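Local coordinates for nematode fatty acid retinoid binding protein (Necator americanus, PDB 4XCP), which probably binds fatty acids and retinol in an all-helical fold, and is seen here with palmitic acid held in its interior, at residues G109-A112 with R113-G117. Numbering follows the deposited sequence.
Sequences GIKA and RYYTG. With PLM (palmitic acid), chain B.
Ala-112 O takes two backbone bonds across the contact. Thr-116 N reaches it over 3.1 Å with an N-H...O angle of 168°, an i to i+4 bond, and Tyr-115 N adds an i to i+3 bond of 3.2 Å. At Lys-111 O the i+3 donor Tyr-114 N is bound at 3.0 Å, and Tyr-115 N only weakly. The last turn of helix 94-115 thus mixes i+3 and i+4 bonds, and those from Arg-113 N to Gly-109 O and Ile-110 O are weak as well. The Arg-113 guanidinium makes a salt bridge to Asp-124 through NH1 and a hydrogen bond to Asn-118 through NH2.

The lipid side begins with Lys-111. Its CG lies anti to the backbone N (chi1 -168°), and bends at chi3 and chi4 bring NZ to palmitic acid O1 at 2.8 Å. Because the acyl chain curls back, Lys-111 CG and CD also pack on its middle, Lys-111 CD at 3.7 Å from palmitic acid C8. Tyr-114 runs beside Ile-110 with the same heading, Tyr-114 CE2 to Ile-110 CG2 3.9 Å, and Tyr-114 CD2 lies 3.6 Å from palmitic acid C4. Tyr-115 brings its hydroxyl end to the C8-C9 part of the chain, while its ring stacks with Phe-52. Lys-111 holds the carboxyl group, while Ile-110, Lys-111, Tyr-114 and Tyr-115 touch the carbon chain, the i, i+1, i+4, i+5 pattern of one helix face, here forming part of the palmitic acid-binding site inside this helical FAR protein.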
loop_
_atom_site.group_PDB
_atom_site.type_symbol
_atom_site.label_atom_id
_atom_site.label_comp_id
_atom_site.label_asym_id
_atom_site.label_seq_id
_atom_site.Cartn_x
_atom_site.Cartn_y
_atom_site.Cartn_z
ATOM N N GLY A 109 6.912 -3.030 -3.221
ATOM C CA GLY A 109 7.653 -3.308 -4.446
ATOM C C GLY A 109 7.044 -2.541 -5.613
ATOM O O GLY A 109 7.772 -2.014 -6.450
ATOM N N ILE A 110 5.692 -2.419 -5.645
ATOM C CA ILE A 110 4.976 -1.647 -6.674
ATOM C C ILE A 110 5.322 -0.166 -6.502
ATOM O O ILE A 110 5.666 0.511 -7.475
ATOM C CB ILE A 110 3.440 -1.919 -6.617
ATOM C CG1 ILE A 110 3.089 -3.341 -7.170
ATOM C CG2 ILE A 110 2.614 -0.793 -7.295
ATOM C CD1 ILE A 110 3.553 -3.666 -8.712
ATOM N N LYS A 111 5.242 0.322 -5.257
ATOM C CA LYS A 111 5.563 1.698 -4.873
ATOM C C LYS A 111 7.018 2.051 -5.258
ATOM O O LYS A 111 7.239 3.098 -5.860
ATOM C CB LYS A 111 5.335 1.861 -3.367
ATOM C CG LYS A 111 5.362 3.302 -2.896
ATOM C CD LYS A 111 4.949 3.439 -1.423
ATOM C CE LYS A 111 3.465 3.282 -1.193
ATOM N NZ LYS A 111 2.679 4.272 -1.965
ATOM N N ALA A 112 7.994 1.139 -4.979
ATOM C CA ALA A 112 9.417 1.320 -5.321
ATOM C C ALA A 112 9.586 1.608 -6.824
ATOM O O ALA A 112 10.424 2.425 -7.204
ATOM C CB ALA A 112 10.214 0.075 -4.941
ATOM N N ARG A 113 8.746 0.981 -7.663
ATOM C CA ARG A 113 8.791 1.151 -9.111
ATOM C C ARG A 113 8.335 2.546 -9.585
ATOM O O ARG A 113 8.773 2.978 -10.653
ATOM C CB ARG A 113 8.023 0.025 -9.801
ATOM C CG ARG A 113 8.740 -1.312 -9.652
ATOM C CD ARG A 113 8.181 -2.344 -10.594
ATOM N NE ARG A 113 8.395 -1.948 -11.985
ATOM C CZ ARG A 113 7.801 -2.525 -13.018
ATOM N NH1 ARG A 113 6.963 -3.535 -12.832
ATOM N NH2 ARG A 113 8.047 -2.103 -14.250
ATOM N N TYR A 114 7.493 3.255 -8.798
ATOM C CA TYR A 114 7.044 4.617 -9.126
ATOM C C TYR A 114 8.114 5.660 -8.761
ATOM O O TYR A 114 8.072 6.784 -9.273
ATOM C CB TYR A 114 5.715 4.968 -8.432
ATOM C CG TYR A 114 4.495 4.342 -9.073
ATOM C CD1 TYR A 114 3.932 4.883 -10.227
ATOM C CD2 TYR A 114 3.909 3.198 -8.534
ATOM C CE1 TYR A 114 2.850 4.269 -10.860
ATOM C CE2 TYR A 114 2.783 2.617 -9.121
ATOM C CZ TYR A 114 2.262 3.152 -10.286
ATOM O OH TYR A 114 1.178 2.551 -10.873
ATOM N N TYR A 115 9.047 5.296 -7.854
ATOM C CA TYR A 115 10.139 6.161 -7.391
ATOM C C TYR A 115 11.323 6.039 -8.311
ATOM O O TYR A 115 11.907 7.049 -8.692
ATOM C CB TYR A 115 10.589 5.761 -5.991
ATOM C CG TYR A 115 9.697 6.214 -4.859
ATOM C CD1 TYR A 115 9.294 7.545 -4.751
ATOM C CD2 TYR A 115 9.347 5.341 -3.835
ATOM C CE1 TYR A 115 8.512 7.977 -3.680
ATOM C CE2 TYR A 115 8.594 5.768 -2.744
ATOM C CZ TYR A 115 8.175 7.085 -2.672
ATOM O OH TYR A 115 7.451 7.491 -1.584
ATOM N N THR A 116 11.689 4.796 -8.651
ATOM C CA THR A 116 12.799 4.498 -9.546
ATOM C C THR A 116 12.317 4.617 -11.016
ATOM O O THR A 116 11.230 5.163 -11.282
ATOM C CB THR A 116 13.477 3.154 -9.145
ATOM O OG1 THR A 116 14.766 3.078 -9.753
ATOM C CG2 THR A 116 12.648 1.913 -9.499
ATOM N N GLY A 117 13.149 4.147 -11.944
ATOM C CA GLY A 117 12.834 4.155 -13.364
ATOM C C GLY A 117 11.829 3.078 -13.725
ATOM O O GLY A 117 11.771 2.027 -13.069
HETATM C C1 PLM B . 0.909 2.074 -4.339
HETATM O O1 PLM B . 0.670 3.045 -3.501
HETATM O O2 PLM B . 0.781 0.895 -4.044
HETATM C C2 PLM B . 1.342 2.539 -5.699
HETATM C C3 PLM B . 1.502 4.045 -5.886
HETATM C C4 PLM B . 2.834 4.588 -5.409
HETATM C C5 PLM B . 2.995 6.083 -5.579
HETATM C C6 PLM B . 4.394 6.608 -5.295
HETATM C C7 PLM B . 4.505 7.567 -4.119
HETATM C C8 PLM B . 4.424 6.883 -2.783
HETATM C C9 PLM B . 4.428 7.794 -1.605
HETATM C CA PLM B . 3.422 7.428 -0.551
HETATM C CB PLM B . 3.916 6.610 0.621
HETATM C CC PLM B . 2.868 6.405 1.729
HETATM C CD PLM B . 1.758 5.372 1.447
HETATM C CE PLM B . 0.678 5.811 0.455
HETATM C CF PLM B . -0.491 4.870 0.325
HETATM C CG PLM B . -0.299 3.714 -0.634
#